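Local structure of intracellular growth locus, subunit C (Francisella tularensis subsp. tularensis, 2QWU) at residues A67-T79 against P85-S97. The protein is encoded in a pathogenicity island and probably supports invasion of host cells and growth of the bacterium inside them. The protein carries 2 engineered substitutions. Numbering follows the deposited sequence.
Sequences ATAAASVIRMSIT and PTISITLGVLIKS. Engineered in segment 67-79: M76 (natural residue Leu).
T79 and T86 close the turn end of an antiparallel beta hairpin between strands 71-79 and 86-96. T79 N reaches T86 O at 3.0 Å in a nearly straight bond, and T86 N answers to T79 O. S77 with S88 and S72 with G92 form the same two-bond rings. Between them lies a classic beta bulge. I74 and R75 both face T90, and T90 O accepts I74 N at 2.9 Å and, weakly, R75 N at 3.4 Å. T90 N donates back to R75 O.

On the apolar face, V73, M76 and I78 meet L91, I89 and I87. V73 CG2 lies beside L91 CD2 at 3.9 Å. The engineered selenomethionine M76 has CG anti to its backbone N (chi1 -167°). Its extended chain carries CE to I87 CG2 at 3.8 Å, while SE passes I89 CD1. I78 CG2 packs alongside I87 CG1 and P85 CB.

On the other face, the R75 methylenes run beside T90, with CD 3.8 Å from OG1. S77 CB touches S88 OG at 3.4 Å. G92 has no side chain, and S72 OG comes over its CA at 3.3 Å; the S72 hydroxyl is hydrogen-bonded to Y175.

Two waters bridge the segments. One links A70 O to L94 N near the start of strand 71-79. The other donates to T86 O and also bonds S77 OG and T79 OG1. T79 OG1 is also hydrogen-bonded to T17 OG1.

The hairpin lies near the centre of the chain, within a large antiparallel sheet. Strands 18-21 and 37-43 pair with strand 71-79, and strand 173-184 pairs with strand 86-96. K96 is the N-cap of helix 97-114, which follows directly.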
# COMPACT_ATOMS: atom_id res chain seq x y z
N ALA A 67 -1.26 10.63 15.09
CA ALA A 67 -1.04 10.05 13.76
C ALA A 67 -0.84 8.56 13.89
O ALA A 67 -0.18 8.05 14.81
CB ALA A 67 0.18 10.65 13.13
N THR A 68 -1.32 7.84 12.89
CA THR A 68 -1.24 6.39 12.92
C THR A 68 -0.64 5.83 11.67
O THR A 68 -0.33 4.64 11.59
CB THR A 68 -2.67 5.76 13.05
OG1 THR A 68 -3.51 6.27 12.01
CG2 THR A 68 -3.31 6.13 14.38
N ALA A 69 -0.50 6.68 10.65
CA ALA A 69 0.02 6.15 9.39
C ALA A 69 1.02 7.08 8.69
O ALA A 69 0.89 8.29 8.80
CB ALA A 69 -1.16 5.93 8.41
N ALA A 70 2.02 6.47 8.06
CA ALA A 70 2.98 7.20 7.24
C ALA A 70 2.43 7.25 5.78
O ALA A 70 2.80 8.13 4.99
CB ALA A 70 4.35 6.48 7.26
N ALA A 71 1.57 6.30 5.42
CA ALA A 71 1.03 6.26 4.05
C ALA A 71 -0.23 5.44 4.00
O ALA A 71 -0.42 4.55 4.83
CB ALA A 71 2.03 5.62 3.08
N SER A 72 -1.10 5.75 3.03
CA SER A 72 -2.26 4.92 2.80
C SER A 72 -1.86 4.07 1.57
O SER A 72 -0.92 4.45 0.81
CB SER A 72 -3.48 5.75 2.41
OG SER A 72 -3.17 6.46 1.20
N VAL A 73 -2.48 2.90 1.45
CA VAL A 73 -2.28 2.10 0.23
C VAL A 73 -3.63 2.21 -0.49
O VAL A 73 -4.65 1.73 0.02
CB VAL A 73 -1.97 0.63 0.53
CG1 VAL A 73 -1.82 -0.12 -0.78
CG2 VAL A 73 -0.69 0.54 1.33
N ILE A 74 -3.62 2.89 -1.63
CA ILE A 74 -4.84 3.17 -2.42
C ILE A 74 -5.13 2.10 -3.47
O ILE A 74 -6.30 1.79 -3.73
CB ILE A 74 -4.71 4.57 -3.11
CG1 ILE A 74 -4.64 5.67 -2.04
CG2 ILE A 74 -5.86 4.87 -4.00
CD1 ILE A 74 -3.99 6.97 -2.58
N ARG A 75 -4.07 1.57 -4.07
CA ARG A 75 -4.24 0.51 -5.05
C ARG A 75 -3.03 -0.36 -5.04
O ARG A 75 -1.90 0.09 -4.75
CB ARG A 75 -4.37 1.06 -6.46
CG ARG A 75 -5.26 2.21 -6.54
CD ARG A 75 -5.17 2.87 -7.91
NE ARG A 75 -5.60 2.00 -9.00
CZ ARG A 75 -6.64 2.26 -9.81
NH1 ARG A 75 -7.38 3.36 -9.66
NH2 ARG A 75 -6.90 1.43 -10.81
N MSE A 76 -3.28 -1.63 -5.31
CA MSE A 76 -2.18 -2.54 -5.42
C MSE A 76 -2.56 -3.63 -6.36
O MSE A 76 -3.71 -4.07 -6.35
CB MSE A 76 -1.80 -3.15 -4.08
CG MSE A 76 -0.48 -3.82 -4.16
SE MSE A 76 0.09 -4.27 -2.48
CE MSE A 76 1.68 -4.97 -2.97
N SER A 77 -1.61 -4.06 -7.19
CA SER A 77 -1.84 -5.16 -8.13
C SER A 77 -0.64 -6.10 -8.06
O SER A 77 0.52 -5.69 -8.12
CB SER A 77 -2.05 -4.58 -9.54
OG SER A 77 -2.15 -5.62 -10.51
N ILE A 78 -0.93 -7.36 -7.83
CA ILE A 78 0.11 -8.35 -7.77
C ILE A 78 -0.22 -9.50 -8.71
O ILE A 78 -1.27 -10.16 -8.58
CB ILE A 78 0.25 -8.94 -6.36
CG1 ILE A 78 0.44 -7.81 -5.35
CG2 ILE A 78 1.41 -9.96 -6.36
CD1 ILE A 78 0.35 -8.27 -3.93
N THR A 79 0.66 -9.72 -9.67
CA THR A 79 0.47 -10.85 -10.59
C THR A 79 1.52 -11.89 -10.22
O THR A 79 2.72 -11.65 -10.40
CB THR A 79 0.63 -10.40 -12.00
OG1 THR A 79 -0.35 -9.39 -12.24
CG2 THR A 79 0.43 -11.58 -12.99
N PRO A 85 6.99 -12.09 -8.68
CA PRO A 85 5.73 -11.47 -9.13
C PRO A 85 5.99 -10.13 -9.78
O PRO A 85 7.11 -9.64 -9.76
CB PRO A 85 4.97 -11.28 -7.83
CG PRO A 85 6.09 -10.99 -6.85
CD PRO A 85 7.10 -12.08 -7.21
N THR A 86 4.96 -9.55 -10.41
CA THR A 86 5.09 -8.21 -11.00
C THR A 86 4.08 -7.43 -10.20
O THR A 86 2.96 -7.89 -10.02
CB THR A 86 4.75 -8.16 -12.50
OG1 THR A 86 5.78 -8.86 -13.24
CG2 THR A 86 4.74 -6.74 -12.98
N ILE A 87 4.50 -6.27 -9.71
CA ILE A 87 3.66 -5.51 -8.79
C ILE A 87 3.62 -4.04 -9.10
O ILE A 87 4.63 -3.43 -9.49
CB ILE A 87 4.26 -5.71 -7.32
CG1 ILE A 87 4.12 -7.18 -6.92
CG2 ILE A 87 3.58 -4.82 -6.31
CD1 ILE A 87 4.83 -7.47 -5.58
N SER A 88 2.44 -3.46 -8.91
CA SER A 88 2.30 -2.00 -9.02
C SER A 88 1.59 -1.59 -7.73
O SER A 88 0.85 -2.37 -7.15
CB SER A 88 1.50 -1.57 -10.28
OG SER A 88 0.20 -2.10 -10.26
N ILE A 89 1.89 -0.39 -7.25
CA ILE A 89 1.27 0.09 -6.02
C ILE A 89 1.06 1.58 -6.08
O ILE A 89 1.83 2.31 -6.71
CB ILE A 89 2.16 -0.33 -4.76
CG1 ILE A 89 1.39 -0.05 -3.46
CG2 ILE A 89 3.50 0.49 -4.72
CD1 ILE A 89 2.15 -0.67 -2.26
N THR A 90 0.01 2.05 -5.43
CA THR A 90 -0.30 3.48 -5.35
C THR A 90 -0.45 3.83 -3.88
O THR A 90 -1.23 3.19 -3.17
CB THR A 90 -1.61 3.80 -6.10
OG1 THR A 90 -1.42 3.48 -7.50
CG2 THR A 90 -1.88 5.29 -6.04
N LEU A 91 0.38 4.78 -3.42
CA LEU A 91 0.39 5.18 -2.01
C LEU A 91 -0.00 6.64 -1.86
O LEU A 91 0.30 7.44 -2.72
CB LEU A 91 1.83 4.99 -1.45
CG LEU A 91 2.42 3.58 -1.56
CD1 LEU A 91 3.92 3.61 -1.58
CD2 LEU A 91 1.94 2.81 -0.37
N GLY A 92 -0.67 6.98 -0.76
CA GLY A 92 -1.04 8.35 -0.49
C GLY A 92 -0.17 8.81 0.69
O GLY A 92 -0.12 8.12 1.69
N VAL A 93 0.55 9.94 0.54
CA VAL A 93 1.37 10.44 1.63
C VAL A 93 1.08 11.91 1.86
O VAL A 93 0.59 12.61 0.97
CB VAL A 93 2.89 10.23 1.36
CG1 VAL A 93 3.17 8.72 1.18
CG2 VAL A 93 3.32 11.00 0.07
N LEU A 94 1.35 12.39 3.06
CA LEU A 94 1.13 13.83 3.34
C LEU A 94 2.53 14.46 3.46
O LEU A 94 3.28 14.19 4.41
CB LEU A 94 0.32 13.99 4.63
CG LEU A 94 -0.09 15.41 4.97
CD1 LEU A 94 -1.02 16.04 3.92
CD2 LEU A 94 -0.80 15.25 6.37
N ILE A 95 2.92 15.26 2.46
CA ILE A 95 4.28 15.85 2.44
C ILE A 95 4.29 17.24 1.85
O ILE A 95 3.34 17.66 1.16
CB ILE A 95 5.23 14.99 1.54
CG1 ILE A 95 4.65 14.85 0.12
CG2 ILE A 95 5.42 13.58 2.17
CD1 ILE A 95 5.53 14.08 -0.88
N LYS A 96 5.38 17.96 2.11
CA LYS A 96 5.56 19.30 1.54
C LYS A 96 6.08 19.11 0.11
O LYS A 96 6.65 18.07 -0.25
CB LYS A 96 6.59 20.08 2.39
CG LYS A 96 6.07 20.33 3.81
CD LYS A 96 7.09 21.04 4.69
CE LYS A 96 7.41 22.37 4.09
NZ LYS A 96 8.01 23.34 5.07
N SER A 97 5.88 20.12 -0.71
CA SER A 97 6.28 20.12 -2.10
C SER A 97 7.77 19.85 -2.26
O SER A 97 8.19 19.13 -3.17
CB SER A 97 5.93 21.48 -2.72
OG SER A 97 4.67 21.92 -2.23
O HOH W 1 2.54 10.84 5.03
O HOH W 2 0.49 -6.81 -11.34